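Long-range contacts in glutamine cyclotransferase (PDB 6QRO), which probably cyclises N-terminal glutamine of peptides to pyroglutamate, as a zinc-binding glutaminyl cyclase of the type II, mammalian-like kind: residues 71-76 / 91-96; 105-110 / 161-166; 216-221 / 246-251. One frame throughout, in Å; residues are numbered along the deposited sequence.

Interaction 1 (71-76 / 91-96); sequences KVYVQE and NIVGAF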
ATOM      1  N   LYS A  71     -18.920   2.442  -0.688  1.00 18.91           N
ATOM      2  CA  LYS A  71     -19.435   2.663   0.657  1.00 19.98           C
ATOM      3  C   LYS A  71     -18.232   2.704   1.596  1.00 17.56           C
ATOM      4  O   LYS A  71     -17.483   1.726   1.676  1.00 14.93           O
ATOM      5  CB  LYS A  71     -20.431   1.558   0.986  1.00 18.05           C
ATOM      6  CG  LYS A  71     -20.883   1.365   2.397  1.00 18.71           C
ATOM      7  CD  LYS A  71     -21.660   0.060   2.375  1.00 16.64           C
ATOM      8  CE  LYS A  71     -22.726   0.003   3.402  1.00 20.89           C
ATOM      9  NZ  LYS A  71     -23.506  -1.257   3.265  1.00 22.08           N
ATOM     10  N   VAL A  72     -18.003   3.848   2.249  1.00 18.57           N
ATOM     11  CA  VAL A  72     -16.740   4.124   2.936  1.00 16.50           C
ATOM     12  C   VAL A  72     -16.882   3.859   4.431  1.00 14.29           C
ATOM     13  O   VAL A  72     -17.861   4.283   5.061  1.00 11.70           O
ATOM     14  CB  VAL A  72     -16.262   5.564   2.674  1.00 16.97           C
ATOM     15  CG1 VAL A  72     -15.020   5.878   3.517  1.00 13.76           C
ATOM     16  CG2 VAL A  72     -15.975   5.764   1.195  1.00 15.22           C
ATOM     17  N   TYR A  73     -15.911   3.131   4.985  1.00 13.95           N
ATOM     18  CA  TYR A  73     -15.784   2.865   6.417  1.00 12.95           C
ATOM     19  C   TYR A  73     -14.487   3.473   6.909  1.00 11.26           C
ATOM     20  O   TYR A  73     -13.443   3.303   6.273  1.00 14.91           O
ATOM     21  CB  TYR A  73     -15.753   1.368   6.725  1.00 11.52           C
ATOM     22  CG  TYR A  73     -16.898   0.564   6.166  1.00 12.01           C
ATOM     23  CD1 TYR A  73     -16.933   0.218   4.821  1.00 13.83           C
ATOM     24  CD2 TYR A  73     -17.905   0.094   6.992  1.00 13.39           C
ATOM     25  CE1 TYR A  73     -17.959  -0.530   4.308  1.00 16.72           C
ATOM     26  CE2 TYR A  73     -18.941  -0.669   6.494  1.00 14.91           C
ATOM     27  CZ  TYR A  73     -18.966  -0.972   5.150  1.00 18.05           C
ATOM     28  OH  TYR A  73     -19.981  -1.739   4.637  1.00 19.82           O
ATOM     29  N   VAL A  74     -14.551   4.205   8.012  1.00 11.66           N
ATOM     30  CA  VAL A  74     -13.354   4.753   8.646  1.00 11.66           C
ATOM     31  C   VAL A  74     -13.234   4.163  10.053  1.00 11.04           C
ATOM     32  O   VAL A  74     -14.032   4.494  10.936  1.00 11.39           O
ATOM     33  CB  VAL A  74     -13.381   6.291   8.683  1.00 11.44           C
ATOM     34  CG1 VAL A  74     -12.069   6.849   9.215  1.00 12.10           C
ATOM     35  CG2 VAL A  74     -13.674   6.859   7.280  1.00 13.94           C
ATOM     36  N   GLN A  75     -12.233   3.301  10.266  1.00 12.79           N
ATOM     37  CA  GLN A  75     -11.902   2.793  11.600  1.00 12.08           C
ATOM     38  C   GLN A  75     -10.999   3.799  12.284  1.00 13.60           C
ATOM     39  O   GLN A  75      -9.857   4.009  11.852  1.00 14.28           O
ATOM     40  CB  GLN A  75     -11.183   1.448  11.561  1.00 14.54           C
ATOM     41  CG  GLN A  75     -12.038   0.205  11.582  1.00 16.12           C
ATOM     42  CD  GLN A  75     -11.205  -1.063  11.453  1.00 12.96           C
ATOM     43  OE1 GLN A  75     -10.062  -1.028  11.003  1.00 13.44           O
ATOM     44  NE2 GLN A  75     -11.765  -2.182  11.875  1.00 14.92           N
ATOM     45  N   GLU A  76     -11.501   4.401  13.358  1.00 13.32           N
ATOM     46  CA  GLU A  76     -10.714   5.285  14.201  1.00 13.95           C
ATOM     47  C   GLU A  76     -10.154   4.445  15.344  1.00 15.12           C
ATOM     48  O   GLU A  76     -10.908   3.854  16.120  1.00 16.02           O
ATOM     49  CB  GLU A  76     -11.549   6.440  14.753  1.00 14.04           C
ATOM     50  CG  GLU A  76     -12.297   7.308  13.734  1.00 14.35           C
ATOM     51  CD  GLU A  76     -11.422   8.435  13.201  1.00 16.17           C
ATOM     52  OE1 GLU A  76     -11.912   9.259  12.405  1.00 20.25           O
ATOM     53  OE2 GLU A  76     -10.244   8.522  13.617  1.00 17.38           O
ATOM     54  N   ASN A  91      -8.033   3.803   9.584  1.00 12.26           N
ATOM     55  CA  ASN A  91      -8.058   2.818   8.502  1.00 13.41           C
ATOM     56  C   ASN A  91      -9.225   3.145   7.573  1.00 13.93           C
ATOM     57  O   ASN A  91     -10.377   3.215   8.021  1.00 11.79           O
ATOM     58  CB  ASN A  91      -8.211   1.393   9.028  1.00 12.89           C
ATOM     59  CG  ASN A  91      -6.989   0.904   9.817  1.00 11.04           C
ATOM     60  OD1 ASN A  91      -5.851   1.302   9.569  1.00  9.78           O
ATOM     61  ND2 ASN A  91      -7.233  -0.010  10.732  1.00 13.43           N
ATOM     62  N   ILE A  92      -8.935   3.334   6.286  1.00 12.91           N
ATOM     63  CA  ILE A  92      -9.922   3.817   5.319  1.00 12.07           C
ATOM     64  C   ILE A  92     -10.280   2.677   4.370  1.00 10.31           C
ATOM     65  O   ILE A  92      -9.419   2.170   3.639  1.00 10.02           O
ATOM     66  CB  ILE A  92      -9.403   5.047   4.557  1.00 10.72           C
ATOM     67  CG1 ILE A  92      -8.981   6.125   5.556  1.00 10.10           C
ATOM     68  CG2 ILE A  92     -10.498   5.584   3.616  1.00 10.81           C
ATOM     69  CD1 ILE A  92      -8.074   7.200   4.983  1.00 11.63           C
ATOM     70  N   VAL A  93     -11.549   2.274   4.388  1.00 11.79           N
ATOM     71  CA  VAL A  93     -12.041   1.152   3.600  1.00 12.00           C
ATOM     72  C   VAL A  93     -13.063   1.676   2.600  1.00 12.00           C
ATOM     73  O   VAL A  93     -14.088   2.257   2.984  1.00 11.38           O
ATOM     74  CB  VAL A  93     -12.667   0.045   4.470  1.00 14.63           C
ATOM     75  CG1 VAL A  93     -13.219  -1.084   3.567  1.00 13.43           C
ATOM     76  CG2 VAL A  93     -11.657  -0.515   5.450  1.00 11.34           C
ATOM     77  N   GLY A  94     -12.818   1.411   1.327  1.00 14.82           N
ATOM     78  CA  GLY A  94     -13.798   1.703   0.307  1.00 13.17           C
ATOM     79  C   GLY A  94     -14.281   0.371  -0.205  1.00 11.04           C
ATOM     80  O   GLY A  94     -13.501  -0.417  -0.753  1.00 10.82           O
ATOM     81  N   ALA A  95     -15.543   0.077   0.059  1.00  9.01           N
ATOM     82  CA  ALA A  95     -16.153  -1.181  -0.338  1.00 12.19           C
ATOM     83  C   ALA A  95     -16.986  -0.904  -1.577  1.00 12.88           C
ATOM     84  O   ALA A  95     -17.946  -0.128  -1.525  1.00 14.13           O
ATOM     85  CB  ALA A  95     -17.016  -1.763   0.779  1.00 13.66           C
ATOM     86  N   PHE A  96     -16.640  -1.555  -2.676  1.00 14.21           N
ATOM     87  CA  PHE A  96     -17.296  -1.322  -3.951  1.00 15.96           C
ATOM     88  C   PHE A  96     -18.259  -2.463  -4.227  1.00 19.20           C
ATOM     89  O   PHE A  96     -17.920  -3.632  -4.017  1.00 20.80           O
ATOM     90  CB  PHE A  96     -16.281  -1.176  -5.084  1.00 15.47           C
ATOM     91  CG  PHE A  96     -15.445   0.082  -5.001  1.00 16.24           C
ATOM     92  CD1 PHE A  96     -14.329   0.153  -4.185  1.00 13.89           C
ATOM     93  CD2 PHE A  96     -15.788   1.199  -5.757  1.00 16.05           C
ATOM     94  CE1 PHE A  96     -13.573   1.303  -4.137  1.00 12.96           C
ATOM     95  CE2 PHE A  96     -15.040   2.347  -5.705  1.00 13.06           C
ATOM     96  CZ  PHE A  96     -13.929   2.399  -4.888  1.00 14.53           C
TER
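N91 ND2 is held by two carbonyl oxygens, Q75 OE1 across the hairpin and G185 O of helix 184-191. Its bond to Q75 OE1, at 3.0 Å, is nearly straight (172° at the hydrogen), with the acceptor in the plane of the N91 amide, while the plane of the Q75 amide is turned 47° against it. At the other end of the N91 amide OD1 accepts from D164 N, so this buried group is bonded at both ends and its flip is settled. The Q75 chain, extended beyond CG, carries OE1 across to N91, and F188 and W189 of helix 184-191 cover the pair.

Beneath these side chains the backbones run antiparallel, the two arms of the hairpin formed by strands 71-80 and 86-96. K71 with A95, Y73 with V93 and Q75 with N91 are hydrogen-bonded pairs; the shortest bond runs from Y73 N to V93 O at 2.8 Å. V72 with G94 and V74 with I92 are non-hydrogen-bonded pairs, and here V72 CA makes a C-H...O contact with V93 O at 3.2 Å.

Y73, V93 and A95 share the face of Q75 and N91. With CG of Y73 anti to the carbonyl carbon (chi1 -54°), its ring turns an edge to the second strand: Y73 CE1 lies 3.9 Å from A95 CB, and V93 O lies near the ring plane. H194 meets the same ring. On the other face, V72 and I92 pack on helix 52-67.

The side-chain bond from buried N91 to Q75 thus matches the register set by the main chain, and through G185 O it joins the hairpin to helix 184-191.

Interaction 2 (105-110 / 161-166); sequences LLFAHW and VFFDAE
E166 lies over the imidazole of H109: its OE1 sits above the centre of one ring face, 3.0 Å from H109 NE2, with carboxylate and ring planes only 17° apart. The oxygen stands over the ring face, where neither nitrogen can offer it a well-angled bond. H109 ND1 is hydrogen-bonded to D111 OD1, and NE2 to OD1 of the zinc ligand D134. E166 is bent at chi2 (-93°), which folds the carboxylate back across the ring.

Alongside, W110 CD1 rests 3.7 Å from F162 CB. D164 CB lies 3.7 Å from W110 NE1, its carboxylate plane 35° from the indole; D164 OD2 is bonded to Q90 N and H54 NE2, and W110 NE1 to Q90 O. F107 turns CD2 to the edge of the F163 ring, 3.6 Å from F163 CE2, and L105 CD1 presses tightly on V161 CG2 at 3.4 Å.

Holding these groups in place are two parallel central strands, 103-109 and 157-163. V161 N donates to L106 O at 2.8 Å, A108 N to V161 O, F163 N to A108 O at 2.8 Å, and W110 N to F163 O. Farther out, helix 132-151 packs on F162 and W110.

The end of strand 103-109 and the loop after strand 157-163 thus bring H109 and E166 beside the zinc site, and H109, bonded to D134, forms part of its second shell.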
ATOM      1  N   LEU A 105      -9.541  -8.080  -2.009  1.00 12.23           N
ATOM      2  CA  LEU A 105      -8.952  -7.023  -1.198  1.00 12.54           C
ATOM      3  C   LEU A 105      -7.767  -6.381  -1.916  1.00 13.21           C
ATOM      4  O   LEU A 105      -6.831  -7.072  -2.320  1.00 11.64           O
ATOM      5  CB  LEU A 105      -8.527  -7.619   0.144  1.00 10.41           C
ATOM      6  CG  LEU A 105      -7.733  -6.803   1.143  1.00 10.91           C
ATOM      7  CD1 LEU A 105      -8.579  -5.639   1.606  1.00 14.46           C
ATOM      8  CD2 LEU A 105      -7.330  -7.709   2.311  1.00 10.30           C
ATOM      9  N   LEU A 106      -7.809  -5.059  -2.074  1.00 10.84           N
ATOM     10  CA  LEU A 106      -6.686  -4.291  -2.598  1.00 11.64           C
ATOM     11  C   LEU A 106      -6.293  -3.319  -1.498  1.00 11.42           C
ATOM     12  O   LEU A 106      -7.156  -2.614  -0.957  1.00  9.04           O
ATOM     13  CB  LEU A 106      -7.036  -3.557  -3.901  1.00 12.93           C
ATOM     14  CG  LEU A 106      -7.712  -4.305  -5.071  1.00 11.34           C
ATOM     15  CD1 LEU A 106      -8.058  -3.334  -6.198  1.00 14.35           C
ATOM     16  CD2 LEU A 106      -6.895  -5.464  -5.620  1.00 11.93           C
ATOM     17  N   PHE A 107      -5.020  -3.343  -1.095  1.00  9.58           N
ATOM     18  CA  PHE A 107      -4.639  -2.511   0.033  1.00  9.58           C
ATOM     19  C   PHE A 107      -3.243  -1.925  -0.119  1.00  7.59           C
ATOM     20  O   PHE A 107      -2.435  -2.357  -0.939  1.00 11.84           O
ATOM     21  CB  PHE A 107      -4.791  -3.272   1.372  1.00 10.72           C
ATOM     22  CG  PHE A 107      -4.097  -4.622   1.438  1.00  9.43           C
ATOM     23  CD1 PHE A 107      -4.473  -5.663   0.624  1.00 10.16           C
ATOM     24  CD2 PHE A 107      -3.157  -4.867   2.423  1.00 14.99           C
ATOM     25  CE1 PHE A 107      -3.876  -6.890   0.732  1.00 11.00           C
ATOM     26  CE2 PHE A 107      -2.560  -6.102   2.548  1.00 11.29           C
ATOM     27  CZ  PHE A 107      -2.916  -7.112   1.693  1.00 12.54           C
ATOM     28  N   ALA A 108      -3.004  -0.885   0.670  1.00  8.64           N
ATOM     29  CA  ALA A 108      -1.751  -0.148   0.716  1.00  9.08           C
ATOM     30  C   ALA A 108      -1.772   0.692   1.979  1.00  8.87           C
ATOM     31  O   ALA A 108      -2.831   0.967   2.541  1.00  8.99           O
ATOM     32  CB  ALA A 108      -1.533   0.735  -0.513  1.00  9.45           C
ATOM     33  N   HIS A 109      -0.592   1.090   2.426  1.00 10.78           N
ATOM     34  CA  HIS A 109      -0.511   1.996   3.556  1.00  8.49           C
ATOM     35  C   HIS A 109      -0.403   3.440   3.079  1.00  9.71           C
ATOM     36  O   HIS A 109       0.142   3.725   2.010  1.00  9.77           O
ATOM     37  CB  HIS A 109       0.654   1.631   4.480  1.00 10.02           C
ATOM     38  CG  HIS A 109       1.951   2.317   4.171  1.00  8.76           C
ATOM     39  ND1 HIS A 109       2.270   3.561   4.665  1.00  8.94           N
ATOM     40  CD2 HIS A 109       3.032   1.900   3.467  1.00  9.32           C
ATOM     41  CE1 HIS A 109       3.488   3.887   4.268  1.00  9.56           C
ATOM     42  NE2 HIS A 109       3.968   2.900   3.530  1.00  7.59           N
ATOM     43  N   TRP A 110      -1.001   4.348   3.857  1.00  9.62           N
ATOM     44  CA  TRP A 110      -1.078   5.731   3.451  1.00 10.63           C
ATOM     45  C   TRP A 110      -0.350   6.697   4.371  1.00  9.73           C
ATOM     46  O   TRP A 110      -0.102   7.834   3.958  1.00  7.76           O
ATOM     47  CB  TRP A 110      -2.547   6.164   3.326  1.00  9.88           C
ATOM     48  CG  TRP A 110      -3.332   6.380   4.596  1.00  9.13           C
ATOM     49  CD1 TRP A 110      -4.009   5.450   5.319  1.00  9.64           C
ATOM     50  CD2 TRP A 110      -3.591   7.645   5.222  1.00  9.09           C
ATOM     51  NE1 TRP A 110      -4.649   6.054   6.386  1.00 10.49           N
ATOM     52  CE2 TRP A 110      -4.415   7.401   6.336  1.00  8.57           C
ATOM     53  CE3 TRP A 110      -3.196   8.961   4.949  1.00  8.25           C
ATOM     54  CZ2 TRP A 110      -4.856   8.420   7.176  1.00 10.53           C
ATOM     55  CZ3 TRP A 110      -3.645   9.977   5.783  1.00 10.42           C
ATOM     56  CH2 TRP A 110      -4.462   9.699   6.882  1.00 10.24           C
ATOM     57  N   VAL A 161      -8.527  -0.816   0.706  1.00 10.56           N
ATOM     58  CA  VAL A 161      -8.229  -0.555   2.113  1.00 10.07           C
ATOM     59  C   VAL A 161      -6.892   0.179   2.198  1.00  8.78           C
ATOM     60  O   VAL A 161      -5.866  -0.327   1.725  1.00  7.48           O
ATOM     61  CB  VAL A 161      -8.201  -1.848   2.948  1.00 10.12           C
ATOM     62  CG1 VAL A 161      -7.876  -1.522   4.397  1.00  8.73           C
ATOM     63  CG2 VAL A 161      -9.543  -2.571   2.855  1.00 11.05           C
ATOM     64  N   PHE A 162      -6.919   1.376   2.780  1.00  6.67           N
ATOM     65  CA  PHE A 162      -5.733   2.179   3.043  1.00  9.04           C
ATOM     66  C   PHE A 162      -5.406   2.047   4.525  1.00 10.00           C
ATOM     67  O   PHE A 162      -6.164   2.523   5.373  1.00  9.23           O
ATOM     68  CB  PHE A 162      -5.951   3.649   2.678  1.00 11.40           C
ATOM     69  CG  PHE A 162      -6.351   3.875   1.237  1.00  7.22           C
ATOM     70  CD1 PHE A 162      -5.736   3.185   0.221  1.00  9.06           C
ATOM     71  CD2 PHE A 162      -7.351   4.771   0.916  1.00  9.06           C
ATOM     72  CE1 PHE A 162      -6.096   3.388  -1.109  1.00 11.72           C
ATOM     73  CE2 PHE A 162      -7.728   4.968  -0.407  1.00 10.77           C
ATOM     74  CZ  PHE A 162      -7.087   4.271  -1.424  1.00  8.64           C
ATOM     75  N   PHE A 163      -4.291   1.398   4.837  1.00  9.23           N
ATOM     76  CA  PHE A 163      -3.907   1.164   6.227  1.00 10.94           C
ATOM     77  C   PHE A 163      -3.042   2.291   6.796  1.00  8.48           C
ATOM     78  O   PHE A 163      -2.065   2.727   6.177  1.00  8.90           O
ATOM     79  CB  PHE A 163      -3.184  -0.178   6.361  1.00  8.75           C
ATOM     80  CG  PHE A 163      -4.107  -1.354   6.268  1.00  9.66           C
ATOM     81  CD1 PHE A 163      -5.230  -1.419   7.077  1.00  8.66           C
ATOM     82  CD2 PHE A 163      -3.833  -2.406   5.432  1.00 10.87           C
ATOM     83  CE1 PHE A 163      -6.079  -2.489   7.029  1.00  8.80           C
ATOM     84  CE2 PHE A 163      -4.687  -3.493   5.369  1.00 14.40           C
ATOM     85  CZ  PHE A 163      -5.817  -3.530   6.174  1.00 10.84           C
ATOM     86  N   ASP A 164      -3.385   2.720   7.999  1.00 11.62           N
ATOM     87  CA  ASP A 164      -2.666   3.761   8.711  1.00 14.31           C
ATOM     88  C   ASP A 164      -1.555   3.170   9.579  1.00 14.83           C
ATOM     89  O   ASP A 164      -1.518   1.965   9.855  1.00 13.44           O
ATOM     90  CB  ASP A 164      -3.637   4.561   9.585  1.00 11.18           C
ATOM     91  CG  ASP A 164      -3.160   5.971   9.860  1.00 13.32           C
ATOM     92  OD1 ASP A 164      -1.993   6.294   9.536  1.00 10.85           O
ATOM     93  OD2 ASP A 164      -3.962   6.748  10.416  1.00 14.29           O
ATOM     94  N   ALA A 165      -0.636   4.047   9.991  1.00 13.47           N
ATOM     95  CA  ALA A 165       0.339   3.752  11.047  1.00 14.24           C
ATOM     96  C   ALA A 165       1.126   2.479  10.744  1.00 12.79           C
ATOM     97  O   ALA A 165       1.469   1.712  11.649  1.00 12.31           O
ATOM     98  CB  ALA A 165      -0.339   3.670  12.420  1.00 13.21           C
ATOM     99  N   GLU A 166       1.395   2.247   9.457  1.00 11.29           N
ATOM    100  CA  GLU A 166       2.214   1.124   9.023  1.00 11.48           C
ATOM    101  C   GLU A 166       3.698   1.394   9.200  1.00 12.45           C
ATOM    102  O   GLU A 166       4.459   0.455   9.460  1.00 14.95           O
ATOM    103  CB  GLU A 166       1.926   0.835   7.553  1.00 10.12           C
ATOM    104  CG  GLU A 166       2.767  -0.235   6.866  1.00 13.01           C
ATOM    105  CD  GLU A 166       4.009   0.349   6.147  1.00 13.89           C
ATOM    106  OE1 GLU A 166       4.239   1.571   6.258  1.00 13.57           O
ATOM    107  OE2 GLU A 166       4.735  -0.396   5.450  1.00 10.18           O
TER

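Interaction 3 (216-221 / 246-251); sequences FYKEST and FINAQG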
ATOM      1  N   PHE A 216       9.688  -5.670  -9.148  1.00 15.36           N
ATOM      2  CA  PHE A 216       8.931  -6.362  -8.105  1.00 15.11           C
ATOM      3  C   PHE A 216       9.233  -7.850  -8.228  1.00 16.25           C
ATOM      4  O   PHE A 216       8.703  -8.540  -9.106  1.00 16.57           O
ATOM      5  CB  PHE A 216       7.436  -6.072  -8.215  1.00 14.55           C
ATOM      6  CG  PHE A 216       7.117  -4.619  -8.354  1.00 14.61           C
ATOM      7  CD1 PHE A 216       7.447  -3.728  -7.351  1.00 12.40           C
ATOM      8  CD2 PHE A 216       6.506  -4.135  -9.496  1.00 17.73           C
ATOM      9  CE1 PHE A 216       7.157  -2.386  -7.473  1.00 13.21           C
ATOM     10  CE2 PHE A 216       6.218  -2.780  -9.625  1.00 16.09           C
ATOM     11  CZ  PHE A 216       6.547  -1.907  -8.609  1.00 15.56           C
ATOM     12  N   TYR A 217      10.090  -8.340  -7.335  1.00 14.55           N
ATOM     13  CA  TYR A 217      10.329  -9.763  -7.232  1.00 14.96           C
ATOM     14  C   TYR A 217       9.207 -10.408  -6.436  1.00 15.18           C
ATOM     15  O   TYR A 217       8.434  -9.736  -5.751  1.00 15.03           O
ATOM     16  CB  TYR A 217      11.669 -10.050  -6.547  1.00 15.72           C
ATOM     17  CG  TYR A 217      12.911  -9.689  -7.327  1.00 15.75           C
ATOM     18  CD1 TYR A 217      13.164  -8.384  -7.734  1.00 16.00           C
ATOM     19  CD2 TYR A 217      13.858 -10.658  -7.620  1.00 17.22           C
ATOM     20  CE1 TYR A 217      14.315  -8.061  -8.422  1.00 14.86           C
ATOM     21  CE2 TYR A 217      15.008 -10.349  -8.296  1.00 16.80           C
ATOM     22  CZ  TYR A 217      15.233  -9.055  -8.700  1.00 18.36           C
ATOM     23  OH  TYR A 217      16.388  -8.775  -9.390  1.00 20.04           O
ATOM     24  N   LYS A 218       9.120 -11.732  -6.536  1.00 15.20           N
ATOM     25  CA  LYS A 218       8.114 -12.482  -5.797  1.00 15.33           C
ATOM     26  C   LYS A 218       8.561 -12.564  -4.347  1.00 17.77           C
ATOM     27  O   LYS A 218       9.610 -13.142  -4.050  1.00 17.64           O
ATOM     28  CB  LYS A 218       7.935 -13.883  -6.382  1.00 15.41           C
ATOM     29  CG  LYS A 218       7.662 -13.916  -7.885  1.00 16.21           C
ATOM     30  CD  LYS A 218       7.498 -15.363  -8.384  1.00 16.89           C
ATOM     31  CE  LYS A 218       6.849 -15.437  -9.763  1.00 15.63           C
ATOM     32  NZ  LYS A 218       6.922 -16.795 -10.381  1.00 14.03           N
ATOM     33  N   GLU A 219       7.791 -11.942  -3.461  1.00 17.64           N
ATOM     34  CA  GLU A 219       8.129 -11.850  -2.052  1.00 18.77           C
ATOM     35  C   GLU A 219       7.829 -13.174  -1.354  1.00 18.59           C
ATOM     36  O   GLU A 219       6.841 -13.842  -1.666  1.00 19.71           O
ATOM     37  CB  GLU A 219       7.335 -10.689  -1.443  1.00 18.79           C
ATOM     38  CG  GLU A 219       7.718 -10.242  -0.059  1.00 16.22           C
ATOM     39  CD  GLU A 219       6.978 -11.026   0.979  1.00 19.01           C
ATOM     40  OE1 GLU A 219       7.552 -11.273   2.058  1.00 19.69           O
ATOM     41  OE2 GLU A 219       5.815 -11.402   0.708  1.00 16.32           O
ATOM     42  N   SER A 220       8.691 -13.556  -0.402  1.00 21.03           N
ATOM     43  CA  SER A 220       8.680 -14.934   0.114  1.00 22.39           C
ATOM     44  C   SER A 220       7.402 -15.239   0.900  1.00 19.39           C
ATOM     45  O   SER A 220       6.814 -16.321   0.759  1.00 17.74           O
ATOM     46  CB  SER A 220       9.927 -15.201   0.967  1.00 20.60           C
ATOM     47  OG  SER A 220       9.765 -14.745   2.290  1.00 23.14           O
ATOM     48  N   THR A 221       6.995 -14.331   1.787  1.00 18.25           N
ATOM     49  CA  THR A 221       5.735 -14.520   2.497  1.00 17.47           C
ATOM     50  C   THR A 221       4.561 -14.646   1.521  1.00 17.25           C
ATOM     51  O   THR A 221       3.627 -15.418   1.765  1.00 16.76           O
ATOM     52  CB  THR A 221       5.521 -13.358   3.467  1.00 17.11           C
ATOM     53  OG1 THR A 221       6.640 -13.262   4.359  1.00 22.13           O
ATOM     54  CG2 THR A 221       4.256 -13.531   4.262  1.00 19.29           C
ATOM     55  N   PHE A 246       7.618  -7.028 -13.250  1.00 15.54           N
ATOM     56  CA  PHE A 246       7.314  -8.162 -12.384  1.00 16.10           C
ATOM     57  C   PHE A 246       8.329  -9.237 -12.733  1.00 19.32           C
ATOM     58  O   PHE A 246       8.220  -9.911 -13.760  1.00 22.58           O
ATOM     59  CB  PHE A 246       5.874  -8.622 -12.575  1.00 17.28           C
ATOM     60  CG  PHE A 246       4.859  -7.649 -12.021  1.00 16.91           C
ATOM     61  CD1 PHE A 246       4.600  -6.441 -12.669  1.00 21.01           C
ATOM     62  CD2 PHE A 246       4.187  -7.921 -10.845  1.00 16.36           C
ATOM     63  CE1 PHE A 246       3.679  -5.531 -12.146  1.00 19.56           C
ATOM     64  CE2 PHE A 246       3.258  -7.022 -10.324  1.00 14.53           C
ATOM     65  CZ  PHE A 246       3.004  -5.828 -10.979  1.00 12.87           C
ATOM     66  N   ILE A 247       9.355  -9.356 -11.910  1.00 20.74           N
ATOM     67  CA  ILE A 247      10.474 -10.234 -12.232  1.00 19.19           C
ATOM     68  C   ILE A 247      10.095 -11.655 -11.867  1.00 16.19           C
ATOM     69  O   ILE A 247       9.464 -11.896 -10.837  1.00 18.93           O
ATOM     70  CB  ILE A 247      11.754  -9.755 -11.518  1.00 18.39           C
ATOM     71  CG1 ILE A 247      12.500  -8.764 -12.412  1.00 18.77           C
ATOM     72  CG2 ILE A 247      12.682 -10.914 -11.187  1.00 14.26           C
ATOM     73  CD1 ILE A 247      11.841  -7.442 -12.579  1.00 15.29           C
ATOM     74  N   ASN A 248      10.441 -12.603 -12.737  1.00 20.31           N
ATOM     75  CA  ASN A 248      10.176 -14.009 -12.454  1.00 20.54           C
ATOM     76  C   ASN A 248      11.346 -14.564 -11.639  1.00 17.64           C
ATOM     77  O   ASN A 248      12.122 -15.412 -12.084  1.00 18.52           O
ATOM     78  CB  ASN A 248       9.975 -14.777 -13.760  1.00 18.81           C
ATOM     79  CG  ASN A 248       9.383 -16.159 -13.543  1.00 20.21           C
ATOM     80  OD1 ASN A 248       8.353 -16.303 -12.879  1.00 19.62           O
ATOM     81  ND2 ASN A 248      10.040 -17.182 -14.081  1.00 23.12           N
ATOM     82  N   ALA A 249      11.441 -14.078 -10.400  1.00 19.44           N
ATOM     83  CA  ALA A 249      12.465 -14.508  -9.450  1.00 18.87           C
ATOM     84  C   ALA A 249      12.034 -14.091  -8.051  1.00 17.01           C
ATOM     85  O   ALA A 249      11.267 -13.142  -7.879  1.00 17.38           O
ATOM     86  CB  ALA A 249      13.850 -13.930  -9.773  1.00 15.67           C
ATOM     87  N   GLN A 250      12.583 -14.783  -7.054  1.00 18.24           N
ATOM     88  CA  GLN A 250      12.260 -14.536  -5.658  1.00 14.59           C
ATOM     89  C   GLN A 250      13.010 -13.342  -5.087  1.00 13.82           C
ATOM     90  O   GLN A 250      14.165 -13.080  -5.418  1.00 13.73           O
ATOM     91  CB  GLN A 250      12.602 -15.755  -4.808  1.00 17.04           C
ATOM     92  CG  GLN A 250      11.762 -16.970  -5.030  1.00 20.93           C
ATOM     93  CD  GLN A 250      11.284 -17.522  -3.708  1.00 26.68           C
ATOM     94  OE1 GLN A 250      10.410 -16.941  -3.056  1.00 23.03           O
ATOM     95  NE2 GLN A 250      11.881 -18.632  -3.283  1.00 29.13           N
ATOM     96  N   GLY A 251      12.355 -12.659  -4.168  1.00 15.42           N
ATOM     97  CA  GLY A 251      12.930 -11.495  -3.543  1.00 14.68           C
ATOM     98  C   GLY A 251      13.136 -11.775  -2.077  1.00 18.88           C
ATOM     99  O   GLY A 251      13.538 -12.884  -1.701  1.00 23.60           O
TER
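Hydrogen bonds join K218 to the second segment at three points. K218 N donates to A249 O at 2.9 Å, K218 O accepts from G251 N at 2.8 Å, and K218 NZ reaches N248 OD1 at 2.9 Å. The lysine chain is extended beyond CG and runs beside N248, pointing the same way; NZ also forms a salt bridge with E231. One further backbone bond runs from I247 N to F216 O. Past K218, E219 N-caps the helix starting at S220: its OE1 accepts weakly from T221 N and also from I254 N, and its OE2 from S222 N.

Two parallel bridges, F216 with F246 and K218 with Q250, frame a beta bulge, across which the register slips by two residues. The extra length is taken up around N248, the centre of an inverse gamma turn, where the chain turns a corner.

Ring contacts accompany the bulge. F216 presents its edge to the face of F246 in an inclined edge-to-face pair, planes at 60°, and both rings pack against I272 of strand 269-273. The Y217 ring receives I247 CG2 over one face, a CH-pi contact at 3.8 Å from the centroid, while Y217 CD2 meets A249 CB at 3.9 Å.

Among the apolar approaches, Y217 CB lies 3.6 Å from G251 CA.

Interactions 1 and 2 belong to one mixed sheet, in which strands 86-96 and 157-163 are neighbours; their centres lie 11 Å apart. They touch directly: I92 O lies 2.8 Å from F162 N, a probable hydrogen bond, and I92 CD1 packs on W110 NE1. Interaction 2 adjoins the metal site, where D134, D167 and H288 bind zinc. The side chain of E166 is about 5 Å from the zinc ion. In interaction 1 the N91 side chain stays about 12 Å from that of D167. Interaction 3 lies beyond the chain's centre from interaction 1, centres 30 Å apart. Its centre is 21 Å from that of interaction 2, with nearest atoms about 10 Å apart and no touch, and its F216 side chain is about 14 Å from the zinc ion.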